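Local coordinates for ferrichrome ABC transporter substrate-binding protein (Staphylococcus pseudintermedius, PDB 5FLY) that probably captures ferrichrome-type iron siderophores as the extracellular substrate-binding component of an ABC transporter, at residues 85-88 against 89-93; 141-144 against 145-149; 208-211 against 212-215. One frame throughout, in Å; residues are numbered along the deposited sequence.

Contact 1. Residues 85-88 against 89-93; sequences IITY and NTDKN
A type I beta turn from Y88 to D91 ends strand 84-88 of the five-stranded parallel sheet, and the side chain of T87, the residue just before the turn, is bonded to that of D91, its last residue. The backbone closure is the bond from D91 N to Y88 O, 3.0 Å and nearly straight at 162°. Beside it, T87 OG1 donates to D91 OD2 at 2.7 Å, approaching the anti lone pair of that oxygen, the one turned away from OD1. The two side chains meet at about a right angle. T87 OG1, anti to the main-chain nitrogen (chi1 -167°), lies beside the carbonyl carbon and faces D91, with D91 CB also close by. The other carboxylate oxygen is used as well: D91 OD1 accepts N93 N at 2.9 Å, from above the carboxylate plane, which makes an Asx turn. Held through both oxygens, the D91 carboxylate is restrained in its rotation and couples the strand to the peptide that leads into helix 94-100. L97 of that helix packs on the side chains of both T87 and D91. At the exposed middle of the turn, T90 OG1 rests against Y88 CB at 3.4 Å, the two side chains running alongside each other in the same direction. The phenol of Y88 then leads away from the turn: its OH is hydrogen-bonded to T34 OG1, and its side chain touches A32 and P33 and comes to about 5 Å, nearest atoms, from the polyether bound in the ligand pocket, to which T34 itself belongs. A tight turn closed by an aspartate at the carboxyl end of a parallel strand, with helix 94-100 beginning a few residues on, is one of the strand-to-helix connections of the alternating beta-alpha architecture of this lobe.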
loop_
_atom_site.group_PDB
_atom_site.type_symbol
_atom_site.label_atom_id
_atom_site.label_comp_id
_atom_site.label_asym_id
_atom_site.label_seq_id
_atom_site.Cartn_x
_atom_site.Cartn_y
_atom_site.Cartn_z
ATOM N N ILE A 85 -0.550 17.355 11.059
ATOM C CA ILE A 85 -1.419 16.849 10.001
ATOM C C ILE A 85 -0.581 16.085 8.985
ATOM O O ILE A 85 0.483 16.551 8.617
ATOM C CB ILE A 85 -2.159 17.998 9.293
ATOM C CG1 ILE A 85 -3.035 18.764 10.295
ATOM C CG2 ILE A 85 -2.980 17.472 8.125
ATOM C CD1 ILE A 85 -3.489 20.122 9.796
ATOM N N ILE A 86 -1.047 14.896 8.590
ATOM C CA ILE A 86 -0.381 14.053 7.604
ATOM C C ILE A 86 -1.275 13.926 6.388
ATOM O O ILE A 86 -2.432 13.562 6.509
ATOM C CB ILE A 86 -0.088 12.617 8.138
ATOM C CG1 ILE A 86 0.595 12.656 9.504
ATOM C CG2 ILE A 86 0.728 11.805 7.109
ATOM C CD1 ILE A 86 1.927 13.327 9.511
ATOM N N THR A 87 -0.745 14.244 5.211
ATOM C CA THR A 87 -1.516 14.100 3.980
ATOM C C THR A 87 -0.581 13.764 2.826
ATOM O O THR A 87 0.581 13.401 3.047
ATOM C CB THR A 87 -2.341 15.385 3.664
ATOM O OG1 THR A 87 -3.302 15.092 2.637
ATOM C CG2 THR A 87 -1.436 16.565 3.280
ATOM N N TYR A 88 -1.098 13.846 1.603
ATOM C CA TYR A 88 -0.293 13.629 0.392
ATOM C C TYR A 88 0.014 14.958 -0.256
ATOM O O TYR A 88 -0.739 15.917 -0.111
ATOM C CB TYR A 88 -1.008 12.771 -0.655
ATOM C CG TYR A 88 -1.477 11.398 -0.252
ATOM C CD1 TYR A 88 -0.591 10.341 -0.089
ATOM C CD2 TYR A 88 -2.831 11.147 -0.117
ATOM C CE1 TYR A 88 -1.055 9.085 0.246
ATOM C CE2 TYR A 88 -3.299 9.909 0.224
ATOM C CZ TYR A 88 -2.414 8.882 0.395
ATOM O OH TYR A 88 -2.935 7.659 0.730
ATOM N N ASN A 89 1.097 15.015 -1.014
ATOM C CA ASN A 89 1.412 16.245 -1.709
ATOM C C ASN A 89 0.389 16.517 -2.819
ATOM O O ASN A 89 0.331 17.632 -3.328
ATOM C CB ASN A 89 2.858 16.212 -2.245
ATOM C CG ASN A 89 3.051 15.260 -3.412
ATOM O OD1 ASN A 89 2.270 14.335 -3.611
ATOM N ND2 ASN A 89 4.121 15.477 -4.176
ATOM N N THR A 90 -0.463 15.544 -3.142
ATOM C CA THR A 90 -1.541 15.748 -4.117
ATOM C C THR A 90 -2.726 16.517 -3.530
ATOM O O THR A 90 -3.612 16.961 -4.265
ATOM C CB THR A 90 -2.076 14.415 -4.666
ATOM O OG1 THR A 90 -2.459 13.570 -3.573
ATOM C CG2 THR A 90 -1.034 13.716 -5.516
ATOM N N ASP A 91 -2.732 16.693 -2.213
ATOM C CA ASP A 91 -3.862 17.314 -1.537
ATOM C C ASP A 91 -4.009 18.761 -1.982
ATOM O O ASP A 91 -3.106 19.555 -1.806
ATOM C CB ASP A 91 -3.673 17.221 -0.020
ATOM C CG ASP A 91 -4.944 17.523 0.760
ATOM O OD1 ASP A 91 -5.807 18.292 0.264
ATOM O OD2 ASP A 91 -5.068 16.976 1.887
ATOM N N LYS A 92 -5.148 19.093 -2.587
ATOM C CA LYS A 92 -5.366 20.448 -3.075
ATOM C C LYS A 92 -5.330 21.485 -1.945
ATOM O O LYS A 92 -5.065 22.658 -2.190
ATOM C CB LYS A 92 -6.703 20.537 -3.829
ATOM C CG LYS A 92 -7.960 20.391 -2.977
ATOM C CD LYS A 92 -9.209 20.723 -3.806
ATOM C CE LYS A 92 -10.508 20.444 -3.045
ATOM N NZ LYS A 92 -10.890 21.506 -2.059
ATOM N N ASN A 93 -5.570 21.041 -0.712
ATOM C CA ASN A 93 -5.725 21.946 0.431
ATOM C C ASN A 93 -4.489 22.085 1.328
ATOM O O ASN A 93 -4.596 22.555 2.458
ATOM C CB ASN A 93 -6.904 21.479 1.286
ATOM C CG ASN A 93 -8.239 21.777 0.643
ATOM O OD1 ASN A 93 -8.472 22.885 0.174
ATOM N ND2 ASN A 93 -9.126 20.791 0.630
#

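Contact 2. Residues 141-144 against 145-149; sequences TAQD and SKDIK
Q143 and D147, one helical turn apart, are joined by a side-chain hydrogen bond from Q143 NE2 to D147 OD1 of 2.9 Å. The acceptor lies almost in the plane of the Q143 amide, whereas the donor comes in on the syn side of OD1 but well out of the carboxylate plane; the two flat groups are turned 42° against each other. A bend at chi2 (58°) turns the Q143 chain along the helix toward its C-terminal end, bringing NE2 to D147. The other end of the same amide is used too: Q143 OE1 accepts a bond of 2.8 Å from a water, which in turn accepts one from K146 NZ at 2.9 Å. The extended K146 chain runs back over A142 O, its CG 3.4 Å from that oxygen. Beneath these groups lies regular helical bonding, with D147 N to Q143 O at 3.0 Å and I148 N to D144 O at 2.9 Å. A second shell holds the acids: K273 forms salt bridges with both D144 OD1 and D147 OD2, probably easing the repulsion between the two carboxylates, while R269 pairs with D144 OD2. S145 OG bonds to the carbonyl of F186. Helix 127-152, the long helix linking the two lobes as in class III solute-binding proteins, thus turns its Q143 and K146 side toward solvent, and packs with D144, S145 and I148 against helix 262-278 and the loop at F186 that follows helix 179-185.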
loop_
_atom_site.group_PDB
_atom_site.type_symbol
_atom_site.label_atom_id
_atom_site.label_comp_id
_atom_site.label_asym_id
_atom_site.label_seq_id
_atom_site.Cartn_x
_atom_site.Cartn_y
_atom_site.Cartn_z
ATOM N N THR A 141 9.393 -13.282 6.035
ATOM C CA THR A 141 9.147 -13.290 4.597
ATOM C C THR A 141 10.295 -13.942 3.827
ATOM O O THR A 141 10.093 -14.477 2.732
ATOM C CB THR A 141 8.882 -11.860 4.041
ATOM O OG1 THR A 141 9.944 -10.957 4.383
ATOM C CG2 THR A 141 7.562 -11.311 4.576
ATOM N N ALA A 142 11.487 -13.940 4.409
ATOM C CA ALA A 142 12.604 -14.686 3.831
ATOM C C ALA A 142 12.263 -16.168 3.786
ATOM O O ALA A 142 12.495 -16.831 2.778
ATOM C CB ALA A 142 13.879 -14.453 4.623
ATOM N N GLN A 143 11.681 -16.686 4.867
ATOM C CA GLN A 143 11.279 -18.092 4.890
ATOM C C GLN A 143 10.118 -18.333 3.935
ATOM O O GLN A 143 10.119 -19.307 3.181
ATOM C CB GLN A 143 10.917 -18.538 6.304
ATOM C CG GLN A 143 10.629 -20.027 6.432
ATOM C CD GLN A 143 11.792 -20.908 5.993
ATOM O OE1 GLN A 143 12.921 -20.757 6.462
ATOM N NE2 GLN A 143 11.515 -21.832 5.081
ATOM N N ASP A 144 9.134 -17.438 3.948
ATOM C CA ASP A 144 8.028 -17.539 3.007
ATOM C C ASP A 144 8.508 -17.636 1.557
ATOM O O ASP A 144 7.977 -18.430 0.775
ATOM C CB ASP A 144 7.097 -16.335 3.127
ATOM C CG ASP A 144 6.467 -16.195 4.499
ATOM O OD1 ASP A 144 6.397 -17.187 5.261
ATOM O OD2 ASP A 144 6.024 -15.065 4.813
ATOM N N SER A 145 9.487 -16.804 1.201
ATOM C CA SER A 145 10.035 -16.745 -0.148
ATOM C C SER A 145 10.610 -18.098 -0.565
ATOM O O SER A 145 10.387 -18.566 -1.686
ATOM C CB SER A 145 11.113 -15.651 -0.237
ATOM O OG SER A 145 11.635 -15.528 -1.554
ATOM N N LYS A 146 11.348 -18.724 0.350
ATOM C CA LYS A 146 11.938 -20.024 0.084
ATOM C C LYS A 146 10.853 -21.079 -0.104
ATOM O O LYS A 146 10.965 -21.927 -1.001
ATOM C CB LYS A 146 12.874 -20.431 1.215
ATOM C CG LYS A 146 14.064 -19.508 1.393
ATOM C CD LYS A 146 14.842 -19.838 2.657
ATOM C CE LYS A 146 15.971 -18.853 2.884
ATOM N NZ LYS A 146 16.633 -19.094 4.190
ATOM N N ASP A 147 9.817 -21.027 0.734
ATOM C CA ASP A 147 8.716 -21.993 0.669
ATOM C C ASP A 147 7.970 -21.872 -0.658
ATOM O O ASP A 147 7.634 -22.875 -1.291
ATOM C CB ASP A 147 7.716 -21.805 1.809
ATOM C CG ASP A 147 8.326 -22.009 3.188
ATOM O OD1 ASP A 147 9.387 -22.652 3.294
ATOM O OD2 ASP A 147 7.730 -21.522 4.175
ATOM N N ILE A 148 7.676 -20.636 -1.054
ATOM C CA ILE A 148 6.953 -20.382 -2.301
ATOM C C ILE A 148 7.781 -20.726 -3.540
ATOM O O ILE A 148 7.280 -21.336 -4.479
ATOM C CB ILE A 148 6.502 -18.900 -2.380
ATOM C CG1 ILE A 148 5.462 -18.613 -1.292
ATOM C CG2 ILE A 148 5.917 -18.573 -3.752
ATOM C CD1 ILE A 148 5.303 -17.123 -0.976
ATOM N N LYS A 149 9.054 -20.366 -3.553
ATOM C CA LYS A 149 9.877 -20.627 -4.728
ATOM C C LYS A 149 10.182 -22.124 -4.876
ATOM O O LYS A 149 10.339 -22.630 -5.988
ATOM C CB LYS A 149 11.170 -19.805 -4.661
ATOM C CG LYS A 149 10.935 -18.326 -4.970
ATOM C CD LYS A 149 12.199 -17.485 -4.950
ATOM C CE LYS A 149 11.886 -16.047 -5.308
ATOM N NZ LYS A 149 13.103 -15.199 -5.342
HETATM O O HOH W 1 14.582 -18.557 6.134
#

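Contact 3. Residues 208-211 against 212-215; sequences KEEV and GKYA. With CD (cadmium ion), chain F; CD (cadmium ion), chain C.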
loop_
_atom_site.group_PDB
_atom_site.type_symbol
_atom_site.label_atom_id
_atom_site.label_comp_id
_atom_site.label_asym_id
_atom_site.label_seq_id
_atom_site.Cartn_x
_atom_site.Cartn_y
_atom_site.Cartn_z
ATOM N N LYS A 208 -7.783 -2.976 -22.263
ATOM C CA LYS A 208 -8.232 -4.351 -22.077
ATOM C C LYS A 208 -7.638 -5.280 -23.129
ATOM O O LYS A 208 -7.429 -6.463 -22.871
ATOM C CB LYS A 208 -9.761 -4.446 -22.110
ATOM C CG LYS A 208 -10.393 -4.171 -23.452
ATOM C CD LYS A 208 -11.903 -4.237 -23.332
ATOM C CE LYS A 208 -12.576 -3.853 -24.634
ATOM N NZ LYS A 208 -14.064 -3.974 -24.557
ATOM N N GLU A 209 -7.354 -4.741 -24.308
ATOM C CA GLU A 209 -6.782 -5.535 -25.389
ATOM C C GLU A 209 -5.320 -5.929 -25.149
ATOM O O GLU A 209 -4.776 -6.738 -25.892
ATOM C CB GLU A 209 -6.887 -4.767 -26.712
ATOM C CG GLU A 209 -8.328 -4.446 -27.163
ATOM C CD GLU A 209 -8.901 -3.155 -26.568
ATOM O OE1 GLU A 209 -8.161 -2.320 -26.006
ATOM O OE2 GLU A 209 -10.123 -2.954 -26.681
ATOM N N GLU A 210 -4.691 -5.355 -24.124
ATOM C CA GLU A 210 -3.252 -5.504 -23.921
ATOM C C GLU A 210 -2.926 -6.319 -22.677
ATOM O O GLU A 210 -1.766 -6.430 -22.290
ATOM C CB GLU A 210 -2.586 -4.130 -23.831
ATOM C CG GLU A 210 -2.766 -3.273 -25.072
ATOM C CD GLU A 210 -1.785 -2.108 -25.132
ATOM O OE1 GLU A 210 -0.560 -2.363 -25.152
ATOM O OE2 GLU A 210 -2.221 -0.937 -25.161
ATOM N N VAL A 211 -3.941 -6.904 -22.058
ATOM C CA VAL A 211 -3.721 -7.711 -20.854
ATOM C C VAL A 211 -2.613 -8.766 -21.037
ATOM O O VAL A 211 -1.720 -8.881 -20.190
ATOM C CB VAL A 211 -5.048 -8.378 -20.412
ATOM C CG1 VAL A 211 -4.818 -9.512 -19.446
ATOM C CG2 VAL A 211 -5.937 -7.319 -19.785
ATOM N N GLY A 212 -2.638 -9.484 -22.155
ATOM C CA GLY A 212 -1.676 -10.547 -22.402
ATOM C C GLY A 212 -0.235 -10.086 -22.503
ATOM O O GLY A 212 0.678 -10.846 -22.211
ATOM N N LYS A 213 -0.027 -8.839 -22.915
ATOM C CA LYS A 213 1.326 -8.314 -23.073
ATOM C C LYS A 213 2.054 -8.208 -21.734
ATOM O O LYS A 213 3.284 -8.161 -21.708
ATOM C CB LYS A 213 1.282 -6.952 -23.779
ATOM C CG LYS A 213 0.877 -7.075 -25.241
ATOM C CD LYS A 213 0.345 -5.774 -25.825
ATOM C CE LYS A 213 1.444 -4.759 -26.036
ATOM N NZ LYS A 213 0.979 -3.717 -26.999
ATOM N N TYR A 214 1.304 -8.198 -20.629
ATOM C CA TYR A 214 1.872 -7.972 -19.290
ATOM C C TYR A 214 1.763 -9.184 -18.371
ATOM O O TYR A 214 2.084 -9.096 -17.184
ATOM C CB TYR A 214 1.194 -6.752 -18.641
ATOM C CG TYR A 214 1.345 -5.526 -19.502
ATOM C CD1 TYR A 214 2.601 -4.987 -19.741
ATOM C CD2 TYR A 214 0.253 -4.944 -20.131
ATOM C CE1 TYR A 214 2.769 -3.886 -20.559
ATOM C CE2 TYR A 214 0.406 -3.838 -20.954
ATOM C CZ TYR A 214 1.675 -3.310 -21.164
ATOM O OH TYR A 214 1.863 -2.216 -21.982
ATOM N N ALA A 215 1.348 -10.323 -18.918
ATOM C CA ALA A 215 1.075 -11.506 -18.105
ATOM C C ALA A 215 2.336 -12.310 -17.786
ATOM O O ALA A 215 3.140 -12.592 -18.675
ATOM C CB ALA A 215 0.059 -12.394 -18.809
HETATM CD CD CD F . -9.940 -0.806 -25.889
HETATM CD CD CD C . -0.048 -0.119 -25.046
HETATM O O HOH W 2 2.184 0.426 -24.874
#
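E210 and K213 pair across one turn of a 3-10 segment, and a cadmium ion shares the same carboxylate. K213 NZ donates to E210 OE1 at 2.8 Å in a salt bridge, coming from above the carboxylate plane, while both E210 OE1 and E210 OE2 bind the cadmium at 2.3 Å. A water and one further atom from outside the two segments are also ligands of this ion. In the lysine, a bend at chi3 (72°) turns CE and NZ toward the carboxylate, K213 CE lying 3.2 Å from E210 OE1. The ammonium and the metal would together polarise OE1 and probably keep the glutamate ionised. The tight part lies in the turn itself. K213 N bonds to E210 O at 3.0 Å and Y214 N to V211 O at 3.1 Å, consecutive three-residue steps that define the 3-10 winding. The Y214 ring fits closely against this backbone, its CD2 3.3 Å from E210 O, and K213 CB sits over the centre of one ring face. On the looser, exposed side, the end of E209 leads away from residues 212-215 and chelates a second cadmium through both its oxygens, two further ligand atoms coming from outside the two segments. The cadmium ions may well reflect the crystallisation conditions rather than a physiological metal site. Inward, V211 packs on I168 of strand 167-171, and Y214 leans on A193 and A197 of helix 192-198; the segment forms part of the connection from strand 203-205 to strand 218-223 at the surface of the second lobe, with Y214 O hydrogen-bonded to T159 OG1 of strand 158-164.

The three local contacts follow one another along the chain and share no element; their centres lie 28 to 37 Å apart. Contact 1 belongs to the parallel sheet of the first lobe, contact 3 to a loop of the mixed-sheet lobe, and contact 2 to the long helix that comes between these two sheets in sequence. Contacts 1 and 3 are surface features, whereas contact 2 is partly buried. Their chemistry follows these places: a neutral hydroxyl meets an acid where a strand ends in a turn, an amide spans a helical turn beside acids paired with basic groups of helix 262-278, and at the outer surface an acid is shared between lysine and metal.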